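Local coordinates for protein butyrophilin subfamily 1 member A1 (Bos taurus, PDB 4HH8) that probably takes part in the secretion of milk-fat droplets and in inhibiting the proliferation of activated T cells, its extracellular immunoglobulin-like part being the piece in this chain, at residues Ala32-Arg37 / Val123-Ala128; Arg50-Lys55 / Glu107-Phe112; Ser132-Ser137 / Lys215-Ser220; Ser173-Arg178 / Arg189-Ile194. The protein carries 1 engineered substitution. All coordinates share one frame; numbering follows the deposited sequence.

Contact 1 (Ala32-Arg37 / Val123-Ala128); sequences AELPCR and VHLKVA
V123 spreads its two methyls against three consecutive residues of strand 32-37, L34, P35 and C36. With CG1 anti to the backbone N (chi1 -163°), that methyl meets L34 CB and P35 CD, each 4.1 Å from V123 CG1. The other methyl, CG2, turns along the strand to the disulfide sulfur, with V123 CG2 3.4 Å from C36 SG, and it also abuts a carbonyl, P35 O lying 3.5 Å from V123 CG2. Two residues further on, L125 repeats the approach. Its CG points away from the backbone N, which carries CD1 toward strand 32-37 of the facing sheet: L125 CD1 is 3.9 Å from A32 CB and 4.2 Å from L34 CD1. The L34 and L125 side chains meet at about a right angle, so their branches touch at single methyls without lying alongside each other.

No hydrogen bond links the segments. Their axes run nearly antiparallel at 167° but stay 7.7 Å apart, the spacing of side-chain packing between layers. A32, L34 and C36 bond through their backbones to strand 92-97, whereas V123 pairs with Y108. I24 and A26 cover the flank beside P35, V123 and L125. The apolar seam beside the C36-C110 disulfide is that of an immunoglobulin V-set domain, where two sheets of a beta sandwich close over a hydrophobic core.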
loop_
_atom_site.group_PDB
_atom_site.type_symbol
_atom_site.label_atom_id
_atom_site.label_comp_id
_atom_site.label_asym_id
_atom_site.label_seq_id
_atom_site.Cartn_x
_atom_site.Cartn_y
_atom_site.Cartn_z
ATOM N N ALA A 32 -8.175 5.832 3.861
ATOM C CA ALA A 32 -8.680 5.069 2.750
ATOM C C ALA A 32 -10.139 4.750 2.979
ATOM O O ALA A 32 -10.592 4.614 4.117
ATOM C CB ALA A 32 -7.908 3.781 2.567
ATOM N N GLU A 33 -10.849 4.577 1.875
ATOM C CA GLU A 33 -12.249 4.207 1.897
ATOM C C GLU A 33 -12.407 2.904 1.173
ATOM O O GLU A 33 -11.925 2.777 0.056
ATOM C CB GLU A 33 -13.107 5.319 1.265
ATOM C CG GLU A 33 -13.064 6.616 2.151
ATOM C CD GLU A 33 -14.098 7.683 1.724
ATOM O OE1 GLU A 33 -15.037 7.355 0.990
ATOM O OE2 GLU A 33 -13.944 8.864 2.093
ATOM N N LEU A 34 -13.069 1.949 1.831
ATOM C CA LEU A 34 -13.345 0.616 1.316
ATOM C C LEU A 34 -14.824 0.497 0.987
ATOM O O LEU A 34 -15.621 0.241 1.859
ATOM C CB LEU A 34 -12.985 -0.447 2.337
ATOM C CG LEU A 34 -11.499 -0.748 2.560
ATOM C CD1 LEU A 34 -10.623 0.498 2.527
ATOM C CD2 LEU A 34 -11.330 -1.486 3.864
ATOM N N PRO A 35 -15.193 0.664 -0.287
ATOM C CA PRO A 35 -16.630 0.735 -0.660
ATOM C C PRO A 35 -17.186 -0.627 -0.963
ATOM O O PRO A 35 -16.442 -1.540 -1.326
ATOM C CB PRO A 35 -16.630 1.613 -1.908
ATOM C CG PRO A 35 -15.117 1.512 -2.474
ATOM C CD PRO A 35 -14.280 0.775 -1.442
ATOM N N CYS A 36 -18.473 -0.796 -0.720
ATOM C CA CYS A 36 -19.229 -1.932 -1.208
ATOM C C CYS A 36 -20.651 -1.417 -1.404
ATOM O O CYS A 36 -21.074 -0.467 -0.726
ATOM C CB CYS A 36 -19.230 -3.085 -0.221
ATOM S SG CYS A 36 -17.695 -3.981 -0.113
ATOM N N ARG A 37 -21.378 -2.025 -2.332
ATOM C CA ARG A 37 -22.737 -1.576 -2.632
ATOM C C ARG A 37 -23.673 -2.744 -2.851
ATOM O O ARG A 37 -23.250 -3.836 -3.242
ATOM C CB ARG A 37 -22.783 -0.587 -3.818
ATOM C CG ARG A 37 -22.176 -1.118 -5.115
ATOM C CD ARG A 37 -22.591 -0.353 -6.393
ATOM N NE ARG A 37 -22.258 -1.169 -7.583
ATOM C CZ ARG A 37 -22.087 -0.721 -8.836
ATOM N NH1 ARG A 37 -22.212 0.578 -9.133
ATOM N NH2 ARG A 37 -21.776 -1.585 -9.804
ATOM N N VAL A 123 -13.043 -6.538 -0.670
ATOM C CA VAL A 123 -12.310 -5.322 -1.054
ATOM C C VAL A 123 -10.839 -5.530 -0.719
ATOM O O VAL A 123 -10.493 -6.039 0.369
ATOM C CB VAL A 123 -12.798 -4.068 -0.290
ATOM C CG1 VAL A 123 -12.335 -2.753 -0.992
ATOM C CG2 VAL A 123 -14.281 -4.061 -0.152
ATOM N N HIS A 124 -9.965 -5.167 -1.650
ATOM C CA HIS A 124 -8.548 -5.316 -1.417
ATOM C C HIS A 124 -8.057 -3.937 -1.124
ATOM O O HIS A 124 -8.318 -3.037 -1.896
ATOM C CB HIS A 124 -7.812 -5.914 -2.627
ATOM C CG HIS A 124 -8.250 -7.306 -2.975
ATOM N ND1 HIS A 124 -7.842 -8.421 -2.262
ATOM C CD2 HIS A 124 -9.065 -7.766 -3.960
ATOM C CE1 HIS A 124 -8.377 -9.506 -2.800
ATOM N NE2 HIS A 124 -9.130 -9.136 -3.829
ATOM N N LEU A 125 -7.419 -3.757 0.033
ATOM C CA LEU A 125 -6.675 -2.533 0.297
ATOM C C LEU A 125 -5.209 -2.730 -0.070
ATOM O O LEU A 125 -4.575 -3.672 0.369
ATOM C CB LEU A 125 -6.794 -2.136 1.767
ATOM C CG LEU A 125 -6.093 -0.809 2.051
ATOM C CD1 LEU A 125 -6.668 0.308 1.180
ATOM C CD2 LEU A 125 -6.187 -0.475 3.518
ATOM N N LYS A 126 -4.673 -1.860 -0.907
ATOM C CA LYS A 126 -3.247 -1.910 -1.233
ATOM C C LYS A 126 -2.592 -0.683 -0.680
ATOM O O LYS A 126 -2.886 0.384 -1.143
ATOM C CB LYS A 126 -3.017 -1.917 -2.756
ATOM C CG LYS A 126 -3.354 -3.234 -3.464
ATOM C CD LYS A 126 -2.351 -4.293 -3.167
ATOM C CE LYS A 126 -2.477 -5.408 -4.146
ATOM N NZ LYS A 126 -1.438 -6.376 -3.786
ATOM N N VAL A 127 -1.654 -0.843 0.250
ATOM C CA VAL A 127 -1.027 0.298 0.892
ATOM C C VAL A 127 0.321 0.555 0.255
ATOM O O VAL A 127 1.006 -0.393 -0.130
ATOM C CB VAL A 127 -0.849 0.115 2.431
ATOM C CG1 VAL A 127 -0.169 1.334 2.990
ATOM C CG2 VAL A 127 -2.211 -0.178 3.119
ATOM N N ALA A 128 0.688 1.823 0.152
ATOM C CA ALA A 128 1.937 2.215 -0.444
ATOM C C ALA A 128 2.589 3.354 0.349
ATOM O O ALA A 128 1.910 4.184 0.942
ATOM C CB ALA A 128 1.719 2.648 -1.890
#

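Contact 2 (Arg50-Lys55 / Glu107-Phe112); sequences RWFREK and EYRCFF
F52 holds CG between its backbone N and carbonyl carbon (chi1 65°), which swings the phenyl ring across the strand onto R109. There R109 CB sits over one ring face, 3.9 Å from the F52 centroid, while F111 CB comes to the ring edge. R53 places CG anti to the carbonyl carbon (chi1 -77°), and a bend at chi3 lays its chain along Y108. R53 CG lies over one face of the Y108 ring in a CH-pi contact, 3.6 Å from Y108 CE1, and the guanidinium continues over the hydroxyl, its plane 21° from that of the ring. Both polar ends are tied down beyond the segments, R53 NH2 to S103 O and Y108 OH to D104 O.

On the sheet face that bears W51 and C110, C110 CB rests on the indole, 3.9 Å from the centroid of the five-membered ring in a CH-pi contact; C110 SG lies obliquely farther off. Backbone pairing sets this register: R50 and F111 exchange two bonds (R50 N to F111 O and F111 N to R50 O, 2.8 Å each), as do F52 and R109, with R109 N 2.8 Å from F52 O.

Strand 106-114 lies between strand 48-52 and strand 117-128, where C110 pairs with A121 and F112 with E119. W51, Y108 and F112 reach strands 32-39 and 92-97 of the facing sheet, and C110 is bonded to C36.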
loop_
_atom_site.group_PDB
_atom_site.type_symbol
_atom_site.label_atom_id
_atom_site.label_comp_id
_atom_site.label_asym_id
_atom_site.label_seq_id
_atom_site.Cartn_x
_atom_site.Cartn_y
_atom_site.Cartn_z
ATOM N N ARG A 50 -20.982 -4.979 8.166
ATOM C CA ARG A 50 -19.796 -5.473 8.864
ATOM C C ARG A 50 -18.599 -5.523 7.921
ATOM O O ARG A 50 -18.669 -6.168 6.878
ATOM C CB ARG A 50 -20.040 -6.882 9.414
ATOM C CG ARG A 50 -18.855 -7.456 10.194
ATOM C CD ARG A 50 -19.024 -8.952 10.568
ATOM N NE ARG A 50 -20.137 -9.108 11.500
ATOM C CZ ARG A 50 -20.037 -9.179 12.826
ATOM N NH1 ARG A 50 -18.852 -9.132 13.440
ATOM N NH2 ARG A 50 -21.148 -9.292 13.549
ATOM N N TRP A 51 -17.514 -4.855 8.259
ATOM C CA TRP A 51 -16.265 -5.086 7.532
ATOM C C TRP A 51 -15.352 -5.897 8.435
ATOM O O TRP A 51 -15.280 -5.650 9.642
ATOM C CB TRP A 51 -15.598 -3.766 7.157
ATOM C CG TRP A 51 -16.028 -3.178 5.866
ATOM C CD1 TRP A 51 -15.303 -3.114 4.734
ATOM C CD2 TRP A 51 -17.271 -2.528 5.586
ATOM N NE1 TRP A 51 -16.004 -2.462 3.756
ATOM C CE2 TRP A 51 -17.219 -2.092 4.256
ATOM C CE3 TRP A 51 -18.394 -2.213 6.361
ATOM C CZ2 TRP A 51 -18.264 -1.405 3.641
ATOM C CZ3 TRP A 51 -19.447 -1.526 5.759
ATOM C CH2 TRP A 51 -19.367 -1.130 4.396
ATOM N N PHE A 52 -14.680 -6.895 7.873
ATOM C CA PHE A 52 -13.780 -7.715 8.671
ATOM C C PHE A 52 -12.626 -8.218 7.826
ATOM O O PHE A 52 -12.638 -8.107 6.587
ATOM C CB PHE A 52 -14.537 -8.863 9.366
ATOM C CG PHE A 52 -15.140 -9.887 8.423
ATOM C CD1 PHE A 52 -14.453 -11.060 8.120
ATOM C CD2 PHE A 52 -16.403 -9.688 7.867
ATOM C CE1 PHE A 52 -14.983 -12.012 7.279
ATOM C CE2 PHE A 52 -16.966 -10.636 7.031
ATOM C CZ PHE A 52 -16.252 -11.822 6.738
ATOM N N ARG A 53 -11.629 -8.780 8.495
ATOM C CA ARG A 53 -10.478 -9.300 7.794
ATOM C C ARG A 53 -10.492 -10.817 7.827
ATOM O O ARG A 53 -11.131 -11.460 6.993
ATOM C CB ARG A 53 -9.211 -8.685 8.364
ATOM C CG ARG A 53 -9.037 -7.260 7.860
ATOM C CD ARG A 53 -7.820 -6.594 8.348
ATOM N NE ARG A 53 -6.650 -6.919 7.552
ATOM C CZ ARG A 53 -5.464 -6.348 7.740
ATOM N NH1 ARG A 53 -5.314 -5.450 8.699
ATOM N NH2 ARG A 53 -4.420 -6.690 7.007
ATOM N N GLU A 54 -9.847 -11.396 8.824
ATOM C CA GLU A 54 -9.738 -12.841 8.890
ATOM C C GLU A 54 -10.906 -13.453 9.678
ATOM O O GLU A 54 -11.529 -14.398 9.199
ATOM C CB GLU A 54 -8.339 -13.252 9.387
ATOM C CG GLU A 54 -7.300 -13.334 8.224
ATOM C CD GLU A 54 -5.991 -12.559 8.487
ATOM O OE1 GLU A 54 -5.303 -12.842 9.508
ATOM O OE2 GLU A 54 -5.639 -11.666 7.663
ATOM N N LYS A 55 -11.232 -12.907 10.852
ATOM C CA LYS A 55 -12.400 -13.383 11.609
ATOM C C LYS A 55 -13.592 -12.424 11.445
ATOM O O LYS A 55 -13.405 -11.205 11.476
ATOM C CB LYS A 55 -12.052 -13.514 13.097
ATOM C CG LYS A 55 -11.128 -14.694 13.461
ATOM C CD LYS A 55 -10.854 -14.753 14.987
ATOM C CE LYS A 55 -9.649 -15.669 15.314
ATOM N NZ LYS A 55 -9.969 -16.679 16.382
ATOM N N GLU A 107 -6.758 -8.162 2.364
ATOM C CA GLU A 107 -8.116 -8.460 1.908
ATOM C C GLU A 107 -9.101 -8.120 3.013
ATOM O O GLU A 107 -8.902 -8.482 4.183
ATOM C CB GLU A 107 -8.218 -9.962 1.586
ATOM C CG GLU A 107 -9.570 -10.394 1.017
ATOM C CD GLU A 107 -9.731 -11.930 0.941
ATOM O OE1 GLU A 107 -9.407 -12.494 -0.139
ATOM O OE2 GLU A 107 -10.155 -12.562 1.966
ATOM N N TYR A 108 -10.178 -7.449 2.646
ATOM C CA TYR A 108 -11.255 -7.179 3.590
ATOM C C TYR A 108 -12.499 -7.792 3.018
ATOM O O TYR A 108 -12.607 -7.949 1.797
ATOM C CB TYR A 108 -11.467 -5.669 3.748
ATOM C CG TYR A 108 -10.349 -4.987 4.469
ATOM C CD1 TYR A 108 -10.510 -4.562 5.806
ATOM C CD2 TYR A 108 -9.112 -4.781 3.850
ATOM C CE1 TYR A 108 -9.478 -3.922 6.488
ATOM C CE2 TYR A 108 -8.049 -4.160 4.535
ATOM C CZ TYR A 108 -8.245 -3.720 5.840
ATOM O OH TYR A 108 -7.223 -3.101 6.524
ATOM N N ARG A 109 -13.448 -8.123 3.883
ATOM C CA ARG A 109 -14.739 -8.571 3.426
ATOM C C ARG A 109 -15.835 -7.638 3.936
ATOM O O ARG A 109 -15.831 -7.241 5.098
ATOM C CB ARG A 109 -14.979 -10.024 3.857
ATOM C CG ARG A 109 -14.008 -11.025 3.199
ATOM C CD ARG A 109 -14.605 -12.431 3.251
ATOM N NE ARG A 109 -13.767 -13.483 2.656
ATOM C CZ ARG A 109 -13.910 -13.976 1.424
ATOM N NH1 ARG A 109 -14.850 -13.509 0.608
ATOM N NH2 ARG A 109 -13.097 -14.945 1.000
ATOM N N CYS A 110 -16.774 -7.293 3.063
ATOM C CA CYS A 110 -17.917 -6.461 3.468
ATOM C C CYS A 110 -19.185 -7.275 3.464
ATOM O O CYS A 110 -19.586 -7.808 2.425
ATOM C CB CYS A 110 -18.091 -5.266 2.551
ATOM S SG CYS A 110 -18.256 -5.738 0.792
ATOM N N PHE A 111 -19.833 -7.315 4.622
ATOM C CA PHE A 111 -21.002 -8.133 4.851
ATOM C C PHE A 111 -22.201 -7.228 5.171
ATOM O O PHE A 111 -22.105 -6.347 6.026
ATOM C CB PHE A 111 -20.652 -9.047 6.019
ATOM C CG PHE A 111 -21.751 -9.952 6.465
ATOM C CD1 PHE A 111 -21.959 -11.184 5.835
ATOM C CD2 PHE A 111 -22.517 -9.629 7.582
ATOM C CE1 PHE A 111 -22.953 -12.047 6.282
ATOM C CE2 PHE A 111 -23.513 -10.471 8.040
ATOM C CZ PHE A 111 -23.734 -11.692 7.392
ATOM N N PHE A 112 -23.305 -7.452 4.457
ATOM C CA PHE A 112 -24.575 -6.735 4.615
ATOM C C PHE A 112 -25.618 -7.752 5.058
ATOM O O PHE A 112 -25.781 -8.752 4.386
ATOM C CB PHE A 112 -25.062 -6.198 3.277
ATOM C CG PHE A 112 -24.333 -5.005 2.785
ATOM C CD1 PHE A 112 -25.002 -3.809 2.599
ATOM C CD2 PHE A 112 -22.990 -5.072 2.458
ATOM C CE1 PHE A 112 -24.330 -2.692 2.112
ATOM C CE2 PHE A 112 -22.310 -3.955 1.992
ATOM C CZ PHE A 112 -22.967 -2.777 1.818
#

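Contact 3 (Ser132-Ser137 / Lys215-Ser220); sequences SDPHIS and KEVEVS
I136 and P134 fill the interface against V217. The methyl V217 CG1 lies 3.6 Å from I136 CG1 and 3.8 Å from P134 CB, having been placed between its own backbone N and carbonyl carbon (chi1 66°). Beside it, P134 O approaches V217 CB at 3.5 Å. I136 then extends CD1 and CG2 to V219, both 3.9 Å from V219 CG1, in an oblique crossing of the two side chains. At the other end the proline ring covers the root of K215, with P134 CD 3.6 Å from K215 CB.

Beyond CG the K215 chain is fully extended, which carries NZ to D133. The ammonium forms a salt bridge there, K215 NZ lying 3.2 Å from D133 OD1 and almost in line with the C-O bond, and it also donates to G131 O. Further out, backbone pairing holds each segment in its own sheet: H135 with T151, V217 with C204. The strand axes, 7.1 Å apart and 31° from parallel, thus belong to facing layers of the second immunoglobulin-like domain, and the C150-C204 disulfide lies against I136.

An apolar centre closed at one end by an ion pair is consistent with a contact held mainly by burial of apolar groups, with the K215-D133 attraction at the more exposed margin probably weakened by solvent.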
loop_
_atom_site.group_PDB
_atom_site.type_symbol
_atom_site.label_atom_id
_atom_site.label_comp_id
_atom_site.label_asym_id
_atom_site.label_seq_id
_atom_site.Cartn_x
_atom_site.Cartn_y
_atom_site.Cartn_z
ATOM N N SER A 132 12.543 7.980 0.841
ATOM C CA SER A 132 13.414 9.157 0.825
ATOM C C SER A 132 14.175 9.283 -0.473
ATOM O O SER A 132 14.366 8.267 -1.169
ATOM C CB SER A 132 14.450 9.043 1.942
ATOM O OG SER A 132 15.180 7.829 1.825
ATOM N N ASP A 133 14.630 10.506 -0.778
ATOM C CA ASP A 133 15.593 10.765 -1.848
ATOM C C ASP A 133 16.765 9.794 -1.778
ATOM O O ASP A 133 17.466 9.738 -0.753
ATOM C CB ASP A 133 16.144 12.197 -1.789
ATOM C CG ASP A 133 15.118 13.257 -2.186
ATOM O OD1 ASP A 133 13.911 12.980 -2.281
ATOM O OD2 ASP A 133 15.523 14.415 -2.380
ATOM N N PRO A 134 16.979 8.997 -2.854
ATOM C CA PRO A 134 18.068 7.988 -2.838
ATOM C C PRO A 134 19.434 8.630 -2.752
ATOM O O PRO A 134 19.594 9.778 -3.133
ATOM C CB PRO A 134 17.912 7.240 -4.164
ATOM C CG PRO A 134 16.914 8.060 -4.985
ATOM C CD PRO A 134 16.079 8.842 -4.001
ATOM N N HIS A 135 20.413 7.875 -2.280
ATOM C CA HIS A 135 21.731 8.404 -2.120
ATOM C C HIS A 135 22.735 7.404 -2.604
ATOM O O HIS A 135 22.628 6.213 -2.301
ATOM C CB HIS A 135 22.023 8.689 -0.645
ATOM C CG HIS A 135 23.366 9.299 -0.434
ATOM N ND1 HIS A 135 24.463 8.562 -0.057
ATOM C CD2 HIS A 135 23.809 10.557 -0.645
ATOM C CE1 HIS A 135 25.521 9.349 -0.014
ATOM N NE2 HIS A 135 25.156 10.555 -0.390
ATOM N N ILE A 136 23.734 7.881 -3.318
ATOM C CA ILE A 136 24.819 7.004 -3.726
ATOM C C ILE A 136 26.136 7.307 -3.004
ATOM O O ILE A 136 26.631 8.418 -3.042
ATOM C CB ILE A 136 25.036 7.010 -5.284
ATOM C CG1 ILE A 136 23.825 6.418 -6.005
ATOM C CG2 ILE A 136 26.245 6.197 -5.633
ATOM C CD1 ILE A 136 23.826 6.691 -7.564
ATOM N N SER A 137 26.679 6.284 -2.361
ATOM C CA SER A 137 28.034 6.257 -1.815
ATOM C C SER A 137 28.982 5.727 -2.847
ATOM O O SER A 137 28.714 4.690 -3.441
ATOM C CB SER A 137 28.102 5.249 -0.668
ATOM O OG SER A 137 27.891 5.887 0.549
ATOM N N LYS A 215 12.006 7.795 -7.645
ATOM C CA LYS A 215 12.980 8.860 -7.431
ATOM C C LYS A 215 14.308 8.347 -7.866
ATOM O O LYS A 215 14.538 7.136 -7.837
ATOM C CB LYS A 215 13.075 9.301 -5.966
ATOM C CG LYS A 215 11.802 9.859 -5.401
ATOM C CD LYS A 215 12.046 10.255 -3.952
ATOM C CE LYS A 215 10.793 10.765 -3.259
ATOM N NZ LYS A 215 11.175 11.284 -1.914
ATOM N N GLU A 216 15.177 9.258 -8.306
ATOM C CA GLU A 216 16.489 8.845 -8.762
ATOM C C GLU A 216 17.555 9.797 -8.306
ATOM O O GLU A 216 17.277 10.921 -7.856
ATOM C CB GLU A 216 16.543 8.684 -10.288
ATOM C CG GLU A 216 16.837 9.959 -11.030
ATOM C CD GLU A 216 16.760 9.773 -12.521
ATOM O OE1 GLU A 216 15.717 9.287 -13.013
ATOM O OE2 GLU A 216 17.731 10.148 -13.206
ATOM N N VAL A 217 18.786 9.306 -8.389
ATOM C CA VAL A 217 19.935 10.089 -8.022
ATOM C C VAL A 217 21.027 9.725 -9.009
ATOM O O VAL A 217 21.203 8.561 -9.374
ATOM C CB VAL A 217 20.356 9.860 -6.538
ATOM C CG1 VAL A 217 20.850 8.420 -6.315
ATOM C CG2 VAL A 217 21.407 10.893 -6.096
ATOM N N GLU A 218 21.727 10.739 -9.465
ATOM C CA GLU A 218 22.801 10.557 -10.429
ATOM C C GLU A 218 24.111 10.834 -9.714
ATOM O O GLU A 218 24.173 11.701 -8.872
ATOM C CB GLU A 218 22.571 11.529 -11.592
ATOM C CG GLU A 218 23.506 11.384 -12.787
ATOM C CD GLU A 218 22.816 11.764 -14.084
ATOM O OE1 GLU A 218 21.762 12.447 -14.018
ATOM O OE2 GLU A 218 23.307 11.354 -15.170
ATOM N N VAL A 219 25.146 10.068 -10.004
ATOM C CA VAL A 219 26.466 10.393 -9.486
ATOM C C VAL A 219 27.470 10.484 -10.642
ATOM O O VAL A 219 27.119 10.230 -11.783
ATOM C CB VAL A 219 26.918 9.417 -8.379
ATOM C CG1 VAL A 219 27.221 8.029 -8.949
ATOM C CG2 VAL A 219 28.114 9.983 -7.621
ATOM N N SER A 220 28.710 10.842 -10.326
ATOM C CA SER A 220 29.696 11.227 -11.308
ATOM C C SER A 220 30.961 10.445 -11.037
ATOM O O SER A 220 31.448 10.435 -9.903
ATOM C CB SER A 220 29.980 12.717 -11.161
ATOM O OG SER A 220 30.471 13.235 -12.377
#

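Contact 4 (Ser173-Arg178 / Arg189-Ile194); sequences SMSESR and RASVII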
loop_
_atom_site.group_PDB
_atom_site.type_symbol
_atom_site.label_atom_id
_atom_site.label_comp_id
_atom_site.label_asym_id
_atom_site.label_seq_id
_atom_site.Cartn_x
_atom_site.Cartn_y
_atom_site.Cartn_z
ATOM N N SER A 173 21.795 -4.696 -10.117
ATOM C CA SER A 173 22.674 -4.628 -8.935
ATOM C C SER A 173 23.612 -5.838 -8.863
ATOM O O SER A 173 23.383 -6.868 -9.483
ATOM C CB SER A 173 21.853 -4.548 -7.631
ATOM O OG SER A 173 20.833 -3.550 -7.728
HETATM N N MSE A 174 24.670 -5.705 -8.074
HETATM C CA MSE A 174 25.455 -6.849 -7.598
HETATM C C MSE A 174 24.674 -7.523 -6.506
HETATM O O MSE A 174 24.354 -8.724 -6.592
HETATM C CB MSE A 174 26.783 -6.381 -7.035
HETATM C CG MSE A 174 27.923 -6.511 -8.053
HETATM SE SE MSE A 174 28.384 -8.410 -8.414
HETATM C CE MSE A 174 29.650 -8.564 -6.884
ATOM N N SER A 175 24.376 -6.749 -5.465
ATOM C CA SER A 175 23.661 -7.271 -4.337
ATOM C C SER A 175 22.542 -6.309 -3.938
ATOM O O SER A 175 22.636 -5.150 -4.208
ATOM C CB SER A 175 24.611 -7.470 -3.165
ATOM O OG SER A 175 25.013 -6.207 -2.648
ATOM N N GLU A 176 21.512 -6.793 -3.262
ATOM C CA GLU A 176 20.527 -5.903 -2.718
ATOM C C GLU A 176 20.047 -6.418 -1.401
ATOM O O GLU A 176 19.993 -7.629 -1.196
ATOM C CB GLU A 176 19.270 -5.780 -3.591
ATOM C CG GLU A 176 19.498 -5.712 -5.066
ATOM C CD GLU A 176 18.243 -5.318 -5.831
ATOM O OE1 GLU A 176 17.097 -5.702 -5.444
ATOM O OE2 GLU A 176 18.420 -4.616 -6.832
ATOM N N SER A 177 19.561 -5.470 -0.601
ATOM C CA SER A 177 18.956 -5.704 0.705
ATOM C C SER A 177 17.749 -4.852 0.942
ATOM O O SER A 177 17.789 -3.666 0.654
ATOM C CB SER A 177 19.942 -5.237 1.796
ATOM O OG SER A 177 20.457 -6.387 2.327
ATOM N N ARG A 178 16.733 -5.438 1.569
ATOM C CA ARG A 178 15.607 -4.704 2.085
ATOM C C ARG A 178 15.306 -5.121 3.537
ATOM O O ARG A 178 15.275 -6.266 3.830
ATOM C CB ARG A 178 14.379 -4.944 1.198
ATOM C CG ARG A 178 14.509 -4.281 -0.152
ATOM C CD ARG A 178 13.574 -4.865 -1.159
ATOM N NE ARG A 178 13.750 -4.290 -2.488
ATOM C CZ ARG A 178 14.693 -4.657 -3.371
ATOM N NH1 ARG A 178 15.581 -5.628 -3.095
ATOM N NH2 ARG A 178 14.712 -4.083 -4.560
ATOM N N ARG A 189 19.020 -1.169 0.209
ATOM C CA ARG A 189 20.425 -0.951 -0.094
ATOM C C ARG A 189 20.765 -1.743 -1.371
ATOM O O ARG A 189 20.448 -2.907 -1.476
ATOM C CB ARG A 189 21.291 -1.475 1.057
ATOM C CG ARG A 189 21.469 -0.519 2.206
ATOM C CD ARG A 189 22.811 -0.817 2.946
ATOM N NE ARG A 189 22.724 -0.527 4.383
ATOM C CZ ARG A 189 23.537 -1.036 5.321
ATOM N NH1 ARG A 189 24.534 -1.862 4.986
ATOM N NH2 ARG A 189 23.351 -0.723 6.607
ATOM N N ALA A 190 21.438 -1.134 -2.324
ATOM C CA ALA A 190 21.894 -1.898 -3.460
ATOM C C ALA A 190 23.288 -1.479 -3.873
ATOM O O ALA A 190 23.596 -0.301 -3.876
ATOM C CB ALA A 190 20.931 -1.733 -4.601
ATOM N N SER A 191 24.096 -2.453 -4.271
ATOM C CA SER A 191 25.479 -2.232 -4.647
ATOM C C SER A 191 25.774 -2.716 -6.018
ATOM O O SER A 191 25.229 -3.727 -6.445
ATOM C CB SER A 191 26.438 -2.946 -3.714
ATOM O OG SER A 191 26.575 -2.113 -2.586
ATOM N N VAL A 192 26.692 -2.023 -6.675
ATOM C CA VAL A 192 27.077 -2.360 -8.009
ATOM C C VAL A 192 28.600 -2.117 -8.083
ATOM O O VAL A 192 29.162 -1.318 -7.309
ATOM C CB VAL A 192 26.198 -1.521 -8.957
ATOM C CG1 VAL A 192 26.774 -0.126 -9.272
ATOM C CG2 VAL A 192 25.725 -2.272 -10.102
ATOM N N ILE A 193 29.284 -2.841 -8.951
ATOM C CA ILE A 193 30.699 -2.550 -9.204
ATOM C C ILE A 193 30.806 -1.994 -10.630
ATOM O O ILE A 193 30.392 -2.643 -11.574
ATOM C CB ILE A 193 31.582 -3.786 -8.961
ATOM C CG1 ILE A 193 31.494 -4.187 -7.473
ATOM C CG2 ILE A 193 33.021 -3.485 -9.342
ATOM C CD1 ILE A 193 32.190 -5.475 -7.123
ATOM N N ILE A 194 31.293 -0.760 -10.764
ATOM C CA ILE A 194 31.505 -0.146 -12.080
ATOM C C ILE A 194 32.836 -0.606 -12.670
ATOM O O ILE A 194 33.890 -0.346 -12.080
ATOM C CB ILE A 194 31.482 1.404 -12.006
ATOM C CG1 ILE A 194 30.200 1.909 -11.342
ATOM C CG2 ILE A 194 31.683 2.018 -13.399
ATOM C CD1 ILE A 194 28.889 1.459 -11.998
#
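E176, paired with A190 in an antiparallel beta hairpin, sends its side chain over the sheet face that A190 shares. Its CB approaches a carbonyl, R189 O at 3.8 Å from E176 CB. The next carbon, E176 CG, lies 4.3 Å from A190 CB. The chain then extends to a carboxylate held by two residues of its own segment, R178 at OE1 and S173 at OE2. R178 points NH1 and NH2 end-on at E176 OE1, with R178 NH1 2.8 Å away; OE1 lies within the guanidinium plane, although both nitrogens stand on one face of the carboxylate. The second oxygen, E176 OE2, uses its anti lone pair to accept from S173 OG at 2.8 Å. That hydroxyl is itself fixed by W163 NE1, and R178 NH2 also reaches P159 O, so the cluster is anchored to neighbouring parts of the domain.

Backbone bonds join S177 and R189 in both directions, and S191 N donates to S175 O. At the exposed surface, the selenomethionine M174 bends to bring CE within 4.0 Å of I193 CD1.

Where strand 175-180 begins, M174 and S175 form a classic beta bulge opposite S191: S191 O accepts from both M174 N, at 2.6 Å, and S175 N, at 3.3 Å, the second donor tilted 25° from the carbonyl plane.

Contacts 1 and 2 belong to the first immunoglobulin-like domain, contacts 3 and 4 to the second. In the first, the C36-C110 disulfide and the V123-Y108 backbone pairing couple them directly, their centres about 11 Å apart: contact 1 is buried, apolar packing between sheets, whereas contact 2 zips strands within a sheet and adds ring-face contacts, W51 and Y108 buried and the arginines partly exposed. The second domain repeats this division. Contact 3 joins facing sheets through aliphatic groups and an edge ion pair, while contact 4 is a surface hairpin of backbone bonds and a polar cluster. Contacts 3 and 4 share a sheet yet do not touch; their centres lie about 42 and 40 Å from that of contact 2.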